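Local coordinates for protein dihydrodipicolinate synthase (Oceanobacillus iheyensis HTE831, PDB 3D0C) that probably condenses pyruvate with an aldehyde substrate through a Schiff base, as 4-hydroxy-tetrahydrodipicolinate synthases of lysine biosynthesis do, at residues A[124-127]-A[128-132]; A[144-147]-A[148-151]; A[174-177]-A[178-182]. The protein carries 1 engineered substitution. One frame throughout, in Å; residues are numbered along the deposited sequence.

The three contacts are local and follow one another along one TIM barrel. Contact 2 lies between the other two. Its centre is about 14 Å from that of contact 1 and about 13 Å from that of contact 3. A125 CB of contact 1 packs on L149 CD1 at 4.3 Å. R175 of contact 3 probably hydrogen-bonds A147 O and L149 O, and its NE forms a salt bridge with D151. Contacts 1 and 3 do not touch. The side chain of F144 in contact 2 is about 7 Å from that of K167, the predicted Schiff-base lysine; that of Y129 in contact 1 is about 7 Å from that of Y143, the predicted proton donor/acceptor.

Contact 1 of 3, residues A[124-127]-A[128-132]; sequences GAVE and YYRNI
E127 and R130 form a salt bridge one turn apart on helix 122-135. NH2 of R130 donates to OE2 of E127 at 3.0 Å. The bond is bent. OE2 is met on its syn side, 27° out of the carboxylate plane. The two flat groups are not coplanar; their planes stand 65° apart. The E127 chain bends at chi2 (-59°), which helps bring the carboxylate alongside R130. Its other oxygen, OE1, accepts from a water at 2.6 Å. That water in turn accepts from ND2 of N131, so it bridges the two side chains. ND2 also donates to E280 of the second subunit.

Carbon atoms also pack beside the charged pair. CG1 of V126 lies over one face of the R130 guanidinium, 3.5 Å from NH2 and towards the rim of the group. Valine and arginine run side by side. On another side of the helix there is an apolar contact, where CB of A125 meets CE2 of Y129 at 4.2 Å.

Backbone bonds run from each N to the O four residues back. N of Y129 meets O of A125 at 2.9 Å in a nearly straight bond. Y128, R130 and N131 bond likewise to G124, V126 and E127.

This helix joins strands 109-112 and 140-144 in a beta-alpha-beta unit of the barrel. Y128, Y129 and I132 pack on I112 of the first strand, and the Y128 hydroxyl hydrogen-bonds Y90 O. V126 and Y129 face helix 152-157, while Y128 and I132 touch V92 of helix 92-104.

Contact 2 of 3, residues A[144-147]-A[148-151]; sequences FKDA and HLSD
OD1 of D146 accepts the backbone N-H of H148 at 2.8 Å. This closes an Asx turn. The bond is bent, and the donor sits above the carboxylate plane, 37° out of it. CG of D146 is anti to the backbone N (chi1 -173°), which turns the carboxylate towards H148. The imidazole ring of H148 meets this oxygen at its edge.

A type I beta turn from D146 to L149 is closed by N of L149 donating to O of D146 at 3.0 Å. OD2 of D146 rests against CG of L149 at 3.7 Å. An alanine in place of D146 would probably leave the H148 N-H without this acceptor and CG of L149 without the carboxylate beside it.

CZ of F144 meets CB of L149 at 4.0 Å. CE2 of F144 lies 3.7 Å from OD1 of D151, which bonds the Y168 hydroxyl.

The loop containing the turn links strand 140-144 to helix 152-157, where OG of S150 caps N of D152. R175 of helix 173-182 binds A147 O, L149 O and D151. Backbone bonds join F144 to K167 of strand 163-168 and to A169 just beyond it.

Contact 3 of 3, residues A[174-177]-A[178-182]; sequences QRVT and QVMRA. Engineered in segment 178-182: M180 (natural residue Ile).
V176 and M180 meet one turn apart through carbon contacts. CE of M180 lies 3.5 Å from CG2 of V176, which is tight for two carbons. The two side chains run side by side. M180 is an engineered selenomethionine where the natural residue is isoleucine. Its chain bends at chi3 (-69°), and this bend brings the terminal methyl back beside CG2 and the carbonyl oxygen of V176. A looser pair lies further round the helix, where CG2 of T177 is 4.0 Å from CD of R181.

This is helix 173-182 of the TIM barrel, the link between strands 163-168 and 190-193. V176 and M180 both pack on A206 of helix 196-206. V179 rests on Y168 and F191 of the two strands.

The polar contacts are mainly of the backbone. N of V179 donates to O of R175 at 3.0 Å, almost straight at 175°. N of Q178 bonds to O of Q174. N of M180 reaches O of V176 at 3.2 Å, and CG of M180 also lies against this oxygen. N of R181 reaches O of T177 at 3.2 Å in a more bent bond. The T177 hydroxyl is hydrogen-bonded to I173 O.

Contact 1 of 3, residues A[124-127]-A[128-132]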
loop_
_atom_site.group_PDB
_atom_site.type_symbol
_atom_site.label_atom_id
_atom_site.label_comp_id
_atom_site.label_asym_id
_atom_site.label_seq_id
_atom_site.Cartn_x
_atom_site.Cartn_y
_atom_site.Cartn_z
ATOM N N GLY A 124 9.169 0.722 14.537
ATOM C CA GLY A 124 9.258 -0.355 13.564
ATOM C C GLY A 124 9.713 0.170 12.212
ATOM O O GLY A 124 10.411 -0.523 11.459
ATOM N N ALA A 125 9.310 1.398 11.899
ATOM C CA ALA A 125 9.689 2.026 10.640
ATOM C C ALA A 125 11.204 2.209 10.636
ATOM O O ALA A 125 11.868 1.942 9.636
ATOM C CB ALA A 125 8.996 3.383 10.496
ATOM N N VAL A 126 11.754 2.664 11.758
ATOM C CA VAL A 126 13.197 2.854 11.845
ATOM C C VAL A 126 13.911 1.532 11.532
ATOM O O VAL A 126 14.874 1.507 10.763
ATOM C CB VAL A 126 13.614 3.360 13.248
ATOM C CG1 VAL A 126 15.129 3.348 13.378
ATOM C CG2 VAL A 126 13.070 4.775 13.471
ATOM N N GLU A 127 13.428 0.436 12.111
ATOM C CA GLU A 127 14.031 -0.881 11.877
ATOM C C GLU A 127 13.911 -1.312 10.415
ATOM O O GLU A 127 14.854 -1.850 9.824
ATOM C CB GLU A 127 13.370 -1.923 12.783
ATOM C CG GLU A 127 13.591 -1.665 14.257
ATOM C CD GLU A 127 15.062 -1.640 14.618
ATOM O OE1 GLU A 127 15.730 -2.682 14.437
ATOM O OE2 GLU A 127 15.553 -0.577 15.072
ATOM N N TYR A 128 12.741 -1.073 9.837
ATOM C CA TYR A 128 12.469 -1.411 8.442
ATOM C C TYR A 128 13.492 -0.719 7.551
ATOM O O TYR A 128 14.222 -1.361 6.773
ATOM C CB TYR A 128 11.059 -0.934 8.068
ATOM C CG TYR A 128 10.678 -1.177 6.630
ATOM C CD1 TYR A 128 10.244 -2.429 6.208
ATOM C CD2 TYR A 128 10.763 -0.155 5.685
ATOM C CE1 TYR A 128 9.902 -2.661 4.876
ATOM C CE2 TYR A 128 10.427 -0.372 4.358
ATOM C CZ TYR A 128 9.996 -1.628 3.956
ATOM O OH TYR A 128 9.664 -1.833 2.638
ATOM N N TYR A 129 13.550 0.600 7.672
ATOM C CA TYR A 129 14.473 1.390 6.867
ATOM C C TYR A 129 15.943 1.056 7.076
ATOM O O TYR A 129 16.701 0.873 6.132
ATOM C CB TYR A 129 14.260 2.882 7.143
ATOM C CG TYR A 129 12.960 3.427 6.606
ATOM C CD1 TYR A 129 12.595 3.228 5.274
ATOM C CD2 TYR A 129 12.098 4.152 7.425
ATOM C CE1 TYR A 129 11.400 3.738 4.773
ATOM C CE2 TYR A 129 10.900 4.669 6.934
ATOM C CZ TYR A 129 10.557 4.457 5.608
ATOM O OH TYR A 129 9.374 4.959 5.121
ATOM N N ARG A 130 16.357 0.983 8.325
ATOM C CA ARG A 130 17.758 0.693 8.609
ATOM C C ARG A 130 18.252 -0.668 8.105
ATOM O O ARG A 130 19.380 -0.774 7.611
ATOM C CB ARG A 130 18.016 0.812 10.112
ATOM C CG ARG A 130 19.467 0.595 10.477
ATOM C CD ARG A 130 19.790 1.356 11.739
ATOM N NE ARG A 130 18.886 0.985 12.815
ATOM C CZ ARG A 130 18.553 1.805 13.799
ATOM N NH1 ARG A 130 19.054 3.031 13.820
ATOM N NH2 ARG A 130 17.739 1.393 14.759
ATOM N N ASN A 131 17.441 -1.716 8.251
ATOM C CA ASN A 131 17.874 -3.023 7.787
ATOM C C ASN A 131 18.029 -3.040 6.259
ATOM O O ASN A 131 18.882 -3.745 5.735
ATOM C CB ASN A 131 16.894 -4.111 8.232
ATOM C CG ASN A 131 16.858 -4.283 9.742
ATOM O OD1 ASN A 131 17.782 -3.875 10.455
ATOM N ND2 ASN A 131 15.793 -4.904 10.238
ATOM N N ILE A 132 17.220 -2.265 5.541
ATOM C CA ILE A 132 17.335 -2.257 4.092
ATOM C C ILE A 132 18.580 -1.491 3.625
ATOM O O ILE A 132 19.378 -2.014 2.837
ATOM C CB ILE A 132 16.056 -1.683 3.444
ATOM C CG1 ILE A 132 14.877 -2.602 3.785
ATOM C CG2 ILE A 132 16.228 -1.548 1.927
ATOM C CD1 ILE A 132 13.566 -2.090 3.335
HETATM O O HOH W 1 15.861 -5.116 13.497
#

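Contact 2 of 3, residues A[144-147]-A[148-151]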
loop_
_atom_site.group_PDB
_atom_site.type_symbol
_atom_site.label_atom_id
_atom_site.label_comp_id
_atom_site.label_asym_id
_atom_site.label_seq_id
_atom_site.Cartn_x
_atom_site.Cartn_y
_atom_site.Cartn_z
ATOM N N PHE A 144 9.131 9.679 2.079
ATOM C CA PHE A 144 8.394 9.873 3.328
ATOM C C PHE A 144 7.068 10.608 3.105
ATOM O O PHE A 144 7.047 11.827 2.909
ATOM C CB PHE A 144 9.277 10.684 4.284
ATOM C CG PHE A 144 8.937 10.512 5.731
ATOM C CD1 PHE A 144 9.373 9.396 6.431
ATOM C CD2 PHE A 144 8.192 11.479 6.404
ATOM C CE1 PHE A 144 9.073 9.237 7.783
ATOM C CE2 PHE A 144 7.885 11.334 7.754
ATOM C CZ PHE A 144 8.328 10.207 8.447
ATOM N N LYS A 145 5.955 9.881 3.173
ATOM C CA LYS A 145 4.659 10.495 2.921
ATOM C C LYS A 145 3.547 10.196 3.925
ATOM O O LYS A 145 2.414 10.637 3.732
ATOM C CB LYS A 145 4.177 10.076 1.532
ATOM C CG LYS A 145 3.777 8.610 1.469
ATOM C CD LYS A 145 3.513 8.148 0.042
ATOM C CE LYS A 145 2.421 8.963 -0.632
ATOM N NZ LYS A 145 2.323 8.648 -2.090
ATOM N N ASP A 146 3.856 9.448 4.978
ATOM C CA ASP A 146 2.859 9.077 5.989
ATOM C C ASP A 146 2.861 10.099 7.120
ATOM O O ASP A 146 3.743 10.072 7.974
ATOM C CB ASP A 146 3.199 7.685 6.547
ATOM C CG ASP A 146 2.130 7.130 7.494
ATOM O OD1 ASP A 146 1.265 7.890 7.981
ATOM O OD2 ASP A 146 2.176 5.910 7.766
ATOM N N ALA A 147 1.880 10.996 7.126
ATOM C CA ALA A 147 1.803 12.018 8.164
ATOM C C ALA A 147 1.652 11.431 9.571
ATOM O O ALA A 147 1.937 12.108 10.560
ATOM C CB ALA A 147 0.644 12.980 7.870
ATOM N N HIS A 148 1.219 10.173 9.658
ATOM C CA HIS A 148 1.026 9.512 10.947
ATOM C C HIS A 148 2.331 9.086 11.602
ATOM O O HIS A 148 2.351 8.713 12.778
ATOM C CB HIS A 148 0.106 8.301 10.785
ATOM C CG HIS A 148 -1.308 8.667 10.469
ATOM N ND1 HIS A 148 -2.162 9.207 11.407
ATOM C CD2 HIS A 148 -2.007 8.613 9.311
ATOM C CE1 HIS A 148 -3.325 9.471 10.840
ATOM N NE2 HIS A 148 -3.258 9.120 9.568
ATOM N N LEU A 149 3.417 9.126 10.839
ATOM C CA LEU A 149 4.726 8.774 11.370
ATOM C C LEU A 149 5.425 10.063 11.768
ATOM O O LEU A 149 5.251 11.102 11.130
ATOM C CB LEU A 149 5.564 8.038 10.327
ATOM C CG LEU A 149 5.055 6.646 9.953
ATOM C CD1 LEU A 149 6.010 6.009 8.952
ATOM C CD2 LEU A 149 4.930 5.794 11.221
ATOM N N SER A 150 6.218 9.990 12.827
ATOM C CA SER A 150 6.929 11.154 13.309
ATOM C C SER A 150 8.164 11.481 12.485
ATOM O O SER A 150 8.864 10.583 11.986
ATOM C CB SER A 150 7.337 10.929 14.767
ATOM O OG SER A 150 8.176 11.969 15.232
ATOM N N ASP A 151 8.436 12.771 12.344
ATOM C CA ASP A 151 9.618 13.197 11.624
ATOM C C ASP A 151 10.871 12.710 12.357
ATOM O O ASP A 151 11.963 12.729 11.799
ATOM C CB ASP A 151 9.639 14.723 11.482
ATOM C CG ASP A 151 8.525 15.232 10.587
ATOM O OD1 ASP A 151 8.307 14.600 9.530
ATOM O OD2 ASP A 151 7.876 16.247 10.931
#

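Contact 3 of 3, residues A[174-177]-A[178-182]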
loop_
_atom_site.group_PDB
_atom_site.type_symbol
_atom_site.label_atom_id
_atom_site.label_comp_id
_atom_site.label_asym_id
_atom_site.label_seq_id
_atom_site.Cartn_x
_atom_site.Cartn_y
_atom_site.Cartn_z
ATOM N N GLN A 174 4.803 23.389 8.003
ATOM C CA GLN A 174 5.378 23.581 9.335
ATOM C C GLN A 174 6.350 22.422 9.599
ATOM O O GLN A 174 7.481 22.630 10.039
ATOM C CB GLN A 174 4.290 23.572 10.412
ATOM C CG GLN A 174 3.236 24.676 10.315
ATOM C CD GLN A 174 3.782 26.062 10.623
ATOM O OE1 GLN A 174 4.778 26.212 11.335
ATOM N NE2 GLN A 174 3.118 27.087 10.099
ATOM N N ARG A 175 5.894 21.198 9.337
ATOM C CA ARG A 175 6.713 20.009 9.551
ATOM C C ARG A 175 7.952 19.966 8.672
ATOM O O ARG A 175 9.029 19.584 9.134
ATOM C CB ARG A 175 5.900 18.729 9.308
ATOM C CG ARG A 175 4.980 18.359 10.451
ATOM C CD ARG A 175 4.257 17.037 10.218
ATOM N NE ARG A 175 5.158 15.888 10.153
ATOM C CZ ARG A 175 4.751 14.622 10.217
ATOM N NH1 ARG A 175 3.460 14.349 10.350
ATOM N NH2 ARG A 175 5.626 13.629 10.145
ATOM N N VAL A 176 7.810 20.342 7.403
ATOM C CA VAL A 176 8.957 20.294 6.517
ATOM C C VAL A 176 10.029 21.258 6.977
ATOM O O VAL A 176 11.220 20.946 6.915
ATOM C CB VAL A 176 8.584 20.601 5.041
ATOM C CG1 VAL A 176 8.090 22.027 4.886
ATOM C CG2 VAL A 176 9.801 20.361 4.163
ATOM N N THR A 177 9.611 22.425 7.457
ATOM C CA THR A 177 10.564 23.418 7.943
ATOM C C THR A 177 11.253 22.899 9.207
ATOM O O THR A 177 12.467 23.016 9.354
ATOM C CB THR A 177 9.856 24.753 8.253
ATOM O OG1 THR A 177 9.201 25.226 7.067
ATOM C CG2 THR A 177 10.858 25.803 8.722
ATOM N N GLN A 178 10.478 22.322 10.118
ATOM C CA GLN A 178 11.043 21.794 11.355
ATOM C C GLN A 178 12.083 20.691 11.134
ATOM O O GLN A 178 13.220 20.794 11.605
ATOM C CB GLN A 178 9.936 21.252 12.248
ATOM C CG GLN A 178 9.000 22.307 12.805
ATOM C CD GLN A 178 7.708 21.693 13.312
ATOM O OE1 GLN A 178 7.673 20.517 13.687
ATOM N NE2 GLN A 178 6.641 22.483 13.332
ATOM N N VAL A 179 11.703 19.633 10.422
ATOM C CA VAL A 179 12.635 18.534 10.198
ATOM C C VAL A 179 13.930 18.986 9.512
ATOM O O VAL A 179 15.019 18.540 9.879
ATOM C CB VAL A 179 11.969 17.371 9.399
ATOM C CG1 VAL A 179 11.741 17.771 7.957
ATOM C CG2 VAL A 179 12.835 16.133 9.482
HETATM N N MSE A 180 13.827 19.889 8.542
HETATM C CA MSE A 180 15.024 20.361 7.845
HETATM C C MSE A 180 15.963 21.200 8.710
HETATM O O MSE A 180 17.178 21.238 8.476
HETATM C CB MSE A 180 14.637 21.142 6.592
HETATM C CG MSE A 180 13.960 20.264 5.554
HETATM SE SE MSE A 180 13.843 21.091 3.822
HETATM C CE MSE A 180 12.551 22.458 4.286
ATOM N N ARG A 181 15.412 21.881 9.706
ATOM C CA ARG A 181 16.247 22.684 10.587
ATOM C C ARG A 181 16.856 21.769 11.642
ATOM O O ARG A 181 17.904 22.071 12.217
ATOM C CB ARG A 181 15.418 23.780 11.267
ATOM C CG ARG A 181 14.932 24.870 10.322
ATOM C CD ARG A 181 14.087 25.909 11.048
ATOM N NE ARG A 181 14.816 26.573 12.128
ATOM C CZ ARG A 181 15.877 27.353 11.955
ATOM N NH1 ARG A 181 16.349 27.580 10.737
ATOM N NH2 ARG A 181 16.469 27.908 13.004
ATOM N N ALA A 182 16.198 20.640 11.881
ATOM C CA ALA A 182 16.651 19.685 12.885
ATOM C C ALA A 182 17.836 18.828 12.449
ATOM O O ALA A 182 18.685 18.467 13.271
ATOM C CB ALA A 182 15.498 18.789 13.295
#